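Long-range contacts in DNA-3-methyladenine glycosidase (Bacillus halodurans, PDB 2H56), which belongs to the HhH-GPD superfamily of base excision DNA repair proteins, partly named for their helix-hairpin-helix motif, and folds as a largely helical chain: residues 23-28 with 198-203; 57-62 with 105-110; 111-116 with 141-146. All coordinates share one frame; numbering follows the deposited sequence.

Contact 1: residues 23-28 with 198-203; sequences VKTIVA and WAPYET
Thr25 and Ile26 pack against Trp198 and Tyr201 in an apolar helix-to-loop contact, which sets helix 21-27 beside the loop leading into helix 202-219. It illustrates how residues far apart in sequence can be joined by van der Waals packing of side chains against each other and against backbone carbonyls. Ile26 does this mainly through one branch: its CG2 methyl lies 3.6 Å from Tyr201 CB and 4.0 Å from Trp198 CB, so a single methyl touches the roots of two aromatic side chains. With CG1 tucked between the backbone N and the carbonyl carbon (chi1 64°), CG2 lies opposite the carbonyl carbon and is left facing the loop. The same methyl also meets the backbone carbonyl of Tyr201, with CG2 3.6 Å from Tyr201 O. The preceding residue, Thr25, comes to the rim of the Tyr201 ring at about a right angle. Its CB lies in the plane of the ring, and its CG2 is 3.8 Å from Tyr201 CD2. The hydroxyl of Thr25 is engaged within its own helix, at Pro21 O. At the indole, Ile26 O approaches Trp198 CD1 obliquely, at 3.3 Å, while the indole nitrogen is hydrogen-bonded to Asp30. The loop is held in shape by the bond from Tyr201 N to Trp198 O, 2.8 Å long, and by a cis peptide before Pro200, whose CD sits above the rim of one face of the Tyr201 ring. Tyr201 itself is the N-cap residue of helix 202-219. Around this contact, Ile26 and Trp198 both lean on Leu33 of helix 31-40, and Trp198 also reaches Ala205 and Leu209. Val23 touches Val204 and Tyr208, so the short helix 21-27 is wedged among helices 31-40 and 202-219.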
loop_
_atom_site.group_PDB
_atom_site.type_symbol
_atom_site.label_atom_id
_atom_site.label_comp_id
_atom_site.label_asym_id
_atom_site.label_seq_id
_atom_site.Cartn_x
_atom_site.Cartn_y
_atom_site.Cartn_z
ATOM N N VAL A 23 -17.392 -6.003 -1.625
ATOM C CA VAL A 23 -17.818 -5.341 -0.420
ATOM C C VAL A 23 -18.846 -6.244 0.258
ATOM O O VAL A 23 -18.834 -6.384 1.486
ATOM C CB VAL A 23 -18.327 -3.905 -0.687
ATOM C CG1 VAL A 23 -19.165 -3.412 0.483
ATOM C CG2 VAL A 23 -17.158 -2.997 -0.883
ATOM N N LYS A 24 -19.694 -6.886 -0.544
ATOM C CA LYS A 24 -20.722 -7.763 0.001
ATOM C C LYS A 24 -20.080 -8.931 0.725
ATOM O O LYS A 24 -20.542 -9.339 1.782
ATOM C CB LYS A 24 -21.688 -8.275 -1.083
ATOM C CG LYS A 24 -22.536 -7.174 -1.765
ATOM C CD LYS A 24 -23.987 -7.104 -1.322
ATOM C CE LYS A 24 -24.896 -6.466 -2.428
ATOM N NZ LYS A 24 -26.379 -6.454 -2.131
ATOM N N THR A 25 -18.978 -9.427 0.185
ATOM C CA THR A 25 -18.251 -10.508 0.821
ATOM C C THR A 25 -17.646 -10.084 2.144
ATOM O O THR A 25 -17.834 -10.782 3.148
ATOM C CB THR A 25 -17.184 -11.053 -0.080
ATOM O OG1 THR A 25 -17.827 -11.750 -1.140
ATOM C CG2 THR A 25 -16.285 -12.013 0.673
ATOM N N ILE A 26 -16.973 -8.938 2.168
ATOM C CA ILE A 26 -16.270 -8.511 3.386
ATOM C C ILE A 26 -17.221 -8.149 4.505
ATOM O O ILE A 26 -16.862 -8.240 5.660
ATOM C CB ILE A 26 -15.292 -7.339 3.155
ATOM C CG1 ILE A 26 -16.015 -6.071 2.716
ATOM C CG2 ILE A 26 -14.224 -7.716 2.132
ATOM C CD1 ILE A 26 -15.178 -4.814 2.958
ATOM N N VAL A 27 -18.446 -7.764 4.180
ATOM C CA VAL A 27 -19.402 -7.439 5.235
ATOM C C VAL A 27 -20.295 -8.591 5.593
ATOM O O VAL A 27 -21.015 -8.488 6.566
ATOM C CB VAL A 27 -20.304 -6.225 4.892
ATOM C CG1 VAL A 27 -19.425 -5.035 4.503
ATOM C CG2 VAL A 27 -21.304 -6.582 3.802
ATOM N N ALA A 28 -20.254 -9.699 4.854
ATOM C CA ALA A 28 -21.197 -10.824 5.136
ATOM C C ALA A 28 -21.237 -11.252 6.609
ATOM O O ALA A 28 -22.285 -11.511 7.160
ATOM C CB ALA A 28 -20.887 -12.013 4.267
ATOM N N TRP A 198 -12.752 -11.196 6.403
ATOM C CA TRP A 198 -12.772 -10.487 5.136
ATOM C C TRP A 198 -12.144 -11.224 3.982
ATOM O O TRP A 198 -12.294 -10.777 2.852
ATOM C CB TRP A 198 -12.114 -9.131 5.258
ATOM C CG TRP A 198 -12.572 -8.386 6.406
ATOM C CD1 TRP A 198 -13.824 -8.390 6.952
ATOM C CD2 TRP A 198 -11.783 -7.506 7.194
ATOM N NE1 TRP A 198 -13.860 -7.539 8.040
ATOM C CE2 TRP A 198 -12.615 -6.987 8.204
ATOM C CE3 TRP A 198 -10.457 -7.080 7.123
ATOM C CZ2 TRP A 198 -12.154 -6.103 9.156
ATOM C CZ3 TRP A 198 -10.001 -6.186 8.058
ATOM C CH2 TRP A 198 -10.847 -5.704 9.058
ATOM N N ALA A 199 -11.511 -12.369 4.230
ATOM C CA ALA A 199 -10.943 -13.138 3.116
ATOM C C ALA A 199 -12.007 -13.429 2.059
ATOM O O ALA A 199 -13.175 -13.600 2.375
ATOM C CB ALA A 199 -10.314 -14.409 3.576
ATOM N N PRO A 200 -11.598 -13.424 0.787
ATOM C CA PRO A 200 -10.242 -13.076 0.310
ATOM C C PRO A 200 -10.135 -11.609 -0.199
ATOM O O PRO A 200 -9.436 -11.344 -1.178
ATOM C CB PRO A 200 -10.061 -14.074 -0.842
ATOM C CG PRO A 200 -11.423 -14.135 -1.428
ATOM C CD PRO A 200 -12.442 -13.817 -0.345
ATOM N N TYR A 201 -10.836 -10.671 0.423
ATOM C CA TYR A 201 -10.818 -9.303 -0.065
ATOM C C TYR A 201 -10.372 -8.328 0.980
ATOM O O TYR A 201 -10.859 -7.201 1.054
ATOM C CB TYR A 201 -12.187 -8.923 -0.577
ATOM C CG TYR A 201 -12.615 -9.752 -1.731
ATOM C CD1 TYR A 201 -11.817 -9.841 -2.872
ATOM C CD2 TYR A 201 -13.826 -10.430 -1.723
ATOM C CE1 TYR A 201 -12.217 -10.594 -3.974
ATOM C CE2 TYR A 201 -14.238 -11.188 -2.820
ATOM C CZ TYR A 201 -13.415 -11.269 -3.937
ATOM O OH TYR A 201 -13.770 -12.015 -5.019
ATOM N N GLU A 202 -9.390 -8.741 1.756
ATOM C CA GLU A 202 -8.890 -7.929 2.846
ATOM C C GLU A 202 -8.472 -6.507 2.456
ATOM O O GLU A 202 -8.685 -5.560 3.218
ATOM C CB GLU A 202 -7.708 -8.648 3.536
ATOM C CG GLU A 202 -8.089 -9.969 4.286
ATOM C CD GLU A 202 -7.918 -11.244 3.427
ATOM O OE1 GLU A 202 -7.700 -11.142 2.198
ATOM O OE2 GLU A 202 -7.979 -12.361 3.996
ATOM N N THR A 203 -7.859 -6.350 1.287
ATOM C CA THR A 203 -7.441 -5.033 0.858
ATOM C C THR A 203 -8.638 -4.094 0.811
ATOM O O THR A 203 -8.506 -2.920 1.177
ATOM C CB THR A 203 -6.768 -5.054 -0.533
ATOM O OG1 THR A 203 -5.648 -5.957 -0.552
ATOM C CG2 THR A 203 -6.270 -3.669 -0.904
#

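Contact 2: residues 57-62 with 105-110; sequences SSIVEQ and KRKIEY
Ile59 opens the contact by turning its side chain toward the antiparallel helix 105-119. Its CG2, placed anti to the backbone N (chi1 of the CG1 branch -72°), lies 3.9 Å from Lys107 CB and equally close to Tyr110 CB, near the plane of the tyrosine ring at its edge. Lys107, extended beyond CG, runs past Ile59 in the opposite sense and so brings NZ to the C-terminal end of helix 51-61. There the Val60 carbonyl meets its ammonium: Lys107 NZ donates to Val60 O at 2.9 Å, from well above the carbonyl plane. Two residues on, the Gln62 carbonyl takes a second bond from Lys107 NZ, at 2.8 Å, this one in the carbonyl plane. One buried lysine thus grips two carbonyls where the helix stops, and its positive charge probably suits the partial negative charge of that helix end. Gln62 also extends its side chain toward Tyr110, where Gln62 OE1 meets the ring edge 3.7 Å from Tyr110 CE2, with amide and ring planes 76° apart. The two short helical segments approach to 9.7 Å between axes at 162°. Behind them, Val60 rests on Ile72 of helix 66-80, Lys107 touches Leu64, in the loop between helices 51-61 and 66-80, and Ile59 continues along helix 105-119 to Ile111 and Val114.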
loop_
_atom_site.group_PDB
_atom_site.type_symbol
_atom_site.label_atom_id
_atom_site.label_comp_id
_atom_site.label_asym_id
_atom_site.label_seq_id
_atom_site.Cartn_x
_atom_site.Cartn_y
_atom_site.Cartn_z
ATOM N N SER A 57 9.966 4.489 -6.998
ATOM C CA SER A 57 9.200 5.533 -6.359
ATOM C C SER A 57 8.917 5.238 -4.874
ATOM O O SER A 57 9.004 6.123 -4.045
ATOM C CB SER A 57 7.876 5.713 -7.092
ATOM O OG SER A 57 7.266 6.941 -6.713
ATOM N N SER A 58 8.589 4.004 -4.527
ATOM C CA SER A 58 8.372 3.672 -3.129
ATOM C C SER A 58 9.624 3.871 -2.302
ATOM O O SER A 58 9.542 4.366 -1.173
ATOM C CB SER A 58 7.890 2.234 -2.974
ATOM O OG SER A 58 6.659 2.052 -3.671
ATOM N N ILE A 59 10.776 3.489 -2.839
ATOM C CA ILE A 59 12.050 3.740 -2.131
ATOM C C ILE A 59 12.328 5.252 -1.994
ATOM O O ILE A 59 12.713 5.705 -0.926
ATOM C CB ILE A 59 13.206 2.995 -2.819
ATOM C CG1 ILE A 59 13.059 1.485 -2.549
ATOM C CG2 ILE A 59 14.546 3.500 -2.356
ATOM C CD1 ILE A 59 13.473 0.657 -3.701
ATOM N N VAL A 60 12.058 6.038 -3.040
ATOM C CA VAL A 60 12.327 7.463 -2.983
ATOM C C VAL A 60 11.488 8.148 -1.932
ATOM O O VAL A 60 11.945 9.081 -1.285
ATOM C CB VAL A 60 12.190 8.128 -4.349
ATOM C CG1 VAL A 60 12.267 9.672 -4.236
ATOM C CG2 VAL A 60 13.300 7.623 -5.240
ATOM N N GLU A 61 10.297 7.638 -1.714
ATOM C CA GLU A 61 9.376 8.231 -0.735
ATOM C C GLU A 61 9.780 8.047 0.715
ATOM O O GLU A 61 9.466 8.877 1.548
ATOM C CB GLU A 61 7.954 7.678 -0.919
ATOM C CG GLU A 61 7.270 8.197 -2.170
ATOM C CD GLU A 61 6.090 7.346 -2.624
ATOM O OE1 GLU A 61 5.538 6.564 -1.796
ATOM O OE2 GLU A 61 5.723 7.473 -3.822
ATOM N N GLN A 62 10.436 6.956 1.056
ATOM C CA GLN A 62 10.752 6.725 2.474
ATOM C C GLN A 62 11.277 7.964 3.207
ATOM O O GLN A 62 12.226 8.599 2.743
ATOM C CB GLN A 62 11.789 5.623 2.635
ATOM C CG GLN A 62 11.321 4.227 2.175
ATOM C CD GLN A 62 12.479 3.288 1.967
ATOM O OE1 GLN A 62 13.639 3.714 1.909
ATOM N NE2 GLN A 62 12.179 1.997 1.852
ATOM N N LYS A 105 22.290 8.005 -0.029
ATOM C CA LYS A 105 23.172 6.848 -0.301
ATOM C C LYS A 105 22.496 5.479 0.019
ATOM O O LYS A 105 22.627 4.509 -0.746
ATOM C CB LYS A 105 24.459 6.988 0.483
ATOM C CG LYS A 105 25.485 5.942 0.187
ATOM C CD LYS A 105 26.673 6.097 1.101
ATOM C CE LYS A 105 27.833 5.241 0.648
ATOM N NZ LYS A 105 29.138 5.933 0.871
ATOM N N ARG A 106 21.747 5.401 1.109
ATOM C CA ARG A 106 21.019 4.178 1.369
ATOM C C ARG A 106 19.959 3.905 0.287
ATOM O O ARG A 106 19.818 2.778 -0.208
ATOM C CB ARG A 106 20.388 4.196 2.767
ATOM C CG ARG A 106 21.363 3.804 3.907
ATOM C CD ARG A 106 20.739 2.715 4.770
ATOM N NE ARG A 106 21.436 2.555 6.035
ATOM C CZ ARG A 106 21.354 3.398 7.064
ATOM N NH1 ARG A 106 20.591 4.491 6.995
ATOM N NH2 ARG A 106 22.053 3.149 8.172
ATOM N N LYS A 107 19.202 4.922 -0.081
ATOM C CA LYS A 107 18.181 4.704 -1.092
ATOM C C LYS A 107 18.795 4.251 -2.439
ATOM O O LYS A 107 18.221 3.454 -3.165
ATOM C CB LYS A 107 17.322 5.941 -1.262
ATOM C CG LYS A 107 16.398 6.222 -0.078
ATOM C CD LYS A 107 15.723 7.598 -0.228
ATOM C CE LYS A 107 14.593 7.806 0.773
ATOM N NZ LYS A 107 14.040 9.180 0.665
ATOM N N ILE A 108 19.993 4.719 -2.749
ATOM C CA ILE A 108 20.669 4.274 -3.958
ATOM C C ILE A 108 20.982 2.790 -3.916
ATOM O O ILE A 108 20.750 2.101 -4.903
ATOM C CB ILE A 108 21.930 5.080 -4.232
ATOM C CG1 ILE A 108 21.514 6.501 -4.659
ATOM C CG2 ILE A 108 22.746 4.379 -5.314
ATOM C CD1 ILE A 108 22.597 7.515 -4.535
ATOM N N GLU A 109 21.471 2.295 -2.778
ATOM C CA GLU A 109 21.695 0.875 -2.621
ATOM C C GLU A 109 20.371 0.091 -2.810
ATOM O O GLU A 109 20.342 -0.937 -3.502
ATOM C CB GLU A 109 22.330 0.583 -1.266
ATOM C CG GLU A 109 22.495 -0.935 -0.934
ATOM C CD GLU A 109 23.225 -1.252 0.424
ATOM O OE1 GLU A 109 23.588 -0.301 1.168
ATOM O OE2 GLU A 109 23.431 -2.463 0.727
ATOM N N TYR A 110 19.270 0.571 -2.233
ATOM C CA TYR A 110 18.019 -0.140 -2.400
ATOM C C TYR A 110 17.576 -0.166 -3.858
ATOM O O TYR A 110 17.153 -1.192 -4.359
ATOM C CB TYR A 110 16.894 0.457 -1.543
ATOM C CG TYR A 110 17.214 0.637 -0.075
ATOM C CD1 TYR A 110 18.128 -0.193 0.587
ATOM C CD2 TYR A 110 16.587 1.653 0.658
ATOM C CE1 TYR A 110 18.405 -0.012 1.944
ATOM C CE2 TYR A 110 16.858 1.841 2.018
ATOM C CZ TYR A 110 17.765 1.022 2.647
ATOM O OH TYR A 110 18.013 1.254 3.971
#

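Contact 3: residues 111-116 with 141-146; sequences IRHVCE and TAIKGI
His113 meets the loop 141-146 through a hydrogen bond that makes its ring an acceptor. Lys144 N donates to His113 ND1 at 3.0 Å, with an N-H...acceptor angle of 154°, and the donor is tilted 28° from the ring plane. Its CG lies roughly opposite the backbone N of His113 (chi1 -153°), which carries the imidazole out to the loop. A second kind of contact comes over one face of the same ring: Lys144 folds back through its bent chi3 and chi4, and CE lies 3.6 Å from the centroid of His113, a CH-pi contact almost straight above the ring. The ammonium beyond it pairs with Glu109 in a salt bridge. At the ring edge, Ala142 O lies in plane, 3.5 Å from His113 CE1. Apolar packing follows at the next helix residue, where Val114 CG2 and Ile143 CG2 meet at 3.6 Å. Within the loop, Ile143 to Ile146 form a type II beta turn, closed by the bond from Ile146 N to Ile143 O, with Gly145 taking the positive phi of its third position. Flanked by helices 133-141 and 148-157, this glycine-bearing turn is the hairpin of the helix-hairpin-helix motif that gives the superfamily the first part of its name.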
loop_
_atom_site.group_PDB
_atom_site.type_symbol
_atom_site.label_atom_id
_atom_site.label_comp_id
_atom_site.label_asym_id
_atom_site.label_seq_id
_atom_site.Cartn_x
_atom_site.Cartn_y
_atom_site.Cartn_z
ATOM N N ILE A 111 17.668 0.961 -4.536
ATOM C CA ILE A 111 17.262 1.040 -5.940
ATOM C C ILE A 111 18.111 0.091 -6.812
ATOM O O ILE A 111 17.592 -0.678 -7.639
ATOM C CB ILE A 111 17.352 2.504 -6.470
ATOM C CG1 ILE A 111 16.235 3.337 -5.824
ATOM C CG2 ILE A 111 17.239 2.555 -8.020
ATOM C CD1 ILE A 111 16.513 4.834 -5.723
ATOM N N ARG A 112 19.413 0.126 -6.604
ATOM C CA ARG A 112 20.287 -0.817 -7.289
ATOM C C ARG A 112 19.876 -2.258 -7.026
ATOM O O ARG A 112 19.896 -3.080 -7.950
ATOM C CB ARG A 112 21.743 -0.661 -6.849
ATOM C CG ARG A 112 22.400 0.595 -7.252
ATOM C CD ARG A 112 22.272 0.916 -8.725
ATOM N NE ARG A 112 22.943 2.180 -8.993
ATOM C CZ ARG A 112 22.901 2.844 -10.142
ATOM N NH1 ARG A 112 22.204 2.367 -11.181
ATOM N NH2 ARG A 112 23.565 4.003 -10.246
ATOM N N HIS A 113 19.506 -2.564 -5.793
ATOM C CA HIS A 113 19.151 -3.920 -5.473
ATOM C C HIS A 113 17.846 -4.283 -6.189
ATOM O O HIS A 113 17.687 -5.419 -6.630
ATOM C CB HIS A 113 19.069 -4.115 -3.956
ATOM C CG HIS A 113 19.329 -5.516 -3.507
ATOM N ND1 HIS A 113 18.455 -6.211 -2.691
ATOM C CD2 HIS A 113 20.365 -6.353 -3.749
ATOM C CE1 HIS A 113 18.941 -7.418 -2.450
ATOM N NE2 HIS A 113 20.092 -7.535 -3.094
ATOM N N VAL A 114 16.930 -3.329 -6.351
ATOM C CA VAL A 114 15.700 -3.591 -7.105
ATOM C C VAL A 114 16.049 -3.912 -8.557
ATOM O O VAL A 114 15.532 -4.867 -9.152
ATOM C CB VAL A 114 14.758 -2.388 -7.075
ATOM C CG1 VAL A 114 13.620 -2.530 -8.119
ATOM C CG2 VAL A 114 14.217 -2.180 -5.663
ATOM N N CYS A 115 16.950 -3.130 -9.131
ATOM C CA CYS A 115 17.391 -3.384 -10.497
ATOM C C CYS A 115 17.967 -4.739 -10.671
ATOM O O CYS A 115 17.579 -5.451 -11.571
ATOM C CB CYS A 115 18.451 -2.397 -10.896
ATOM S SG CYS A 115 17.769 -0.753 -11.074
ATOM N N GLU A 116 18.911 -5.082 -9.810
ATOM C CA GLU A 116 19.522 -6.400 -9.820
ATOM C C GLU A 116 18.443 -7.498 -9.821
ATOM O O GLU A 116 18.508 -8.435 -10.617
ATOM C CB GLU A 116 20.487 -6.553 -8.626
ATOM C CG GLU A 116 21.163 -7.934 -8.501
ATOM C CD GLU A 116 21.908 -8.159 -7.158
ATOM O OE1 GLU A 116 22.662 -7.262 -6.708
ATOM O OE2 GLU A 116 21.736 -9.258 -6.571
ATOM N N THR A 141 10.499 -8.770 -0.128
ATOM C CA THR A 141 11.263 -8.358 1.063
ATOM C C THR A 141 12.723 -8.818 1.046
ATOM O O THR A 141 13.581 -8.275 1.776
ATOM C CB THR A 141 10.591 -8.823 2.341
ATOM O OG1 THR A 141 10.277 -10.209 2.224
ATOM C CG2 THR A 141 9.302 -8.046 2.582
ATOM N N ALA A 142 13.004 -9.792 0.182
ATOM C CA ALA A 142 14.381 -10.153 -0.230
ATOM C C ALA A 142 15.221 -8.956 -0.714
ATOM O O ALA A 142 16.452 -9.014 -0.657
ATOM C CB ALA A 142 14.349 -11.239 -1.339
ATOM N N ILE A 143 14.563 -7.897 -1.195
ATOM C CA ILE A 143 15.244 -6.714 -1.659
ATOM C C ILE A 143 15.562 -5.813 -0.472
ATOM O O ILE A 143 14.679 -5.490 0.311
ATOM C CB ILE A 143 14.380 -5.947 -2.666
ATOM C CG1 ILE A 143 14.019 -6.836 -3.856
ATOM C CG2 ILE A 143 15.082 -4.667 -3.173
ATOM C CD1 ILE A 143 12.730 -6.390 -4.510
ATOM N N LYS A 144 16.833 -5.442 -0.317
ATOM C CA LYS A 144 17.241 -4.455 0.679
ATOM C C LYS A 144 16.383 -3.219 0.563
ATOM O O LYS A 144 16.058 -2.780 -0.537
ATOM C CB LYS A 144 18.690 -4.037 0.476
ATOM C CG LYS A 144 19.775 -4.945 1.124
ATOM C CD LYS A 144 21.198 -4.485 0.686
ATOM C CE LYS A 144 21.553 -5.008 -0.724
ATOM N NZ LYS A 144 22.356 -4.082 -1.605
ATOM N N GLY A 145 16.002 -2.659 1.703
ATOM C CA GLY A 145 15.148 -1.492 1.745
ATOM C C GLY A 145 13.672 -1.800 1.755
ATOM O O GLY A 145 12.907 -0.985 2.250
ATOM N N ILE A 146 13.256 -2.948 1.192
ATOM C CA ILE A 146 11.840 -3.356 1.193
ATOM C C ILE A 146 11.502 -4.235 2.382
ATOM O O ILE A 146 11.915 -5.375 2.453
ATOM C CB ILE A 146 11.457 -4.161 -0.053
ATOM C CG1 ILE A 146 11.954 -3.480 -1.321
ATOM C CG2 ILE A 146 9.926 -4.350 -0.091
ATOM C CD1 ILE A 146 11.310 -2.216 -1.588
#

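How the contacts relate
From the N terminus, helix 21-27 is the first partner reached, and contact 1 closes only when the chain returns to 198-203 after 169 intervening residues. Contacts 2 and 3 nest inside that long loop, one after the other: 57-62 meets 105-110, and then 111-116 meets 141-146. Helix 105-119 serves both, and their centres are about 9 Å apart. They also touch: Tyr110 packs on Lys144 and Gly145 of the hairpin, and a weak hydrogen bond links the Gln62 side chain to Gly145 O. Contact 1 lies on the opposite side of the chain's centre, about 32 to 33 Å away between centres, and ties the N-terminal region to the start of helix 202-219.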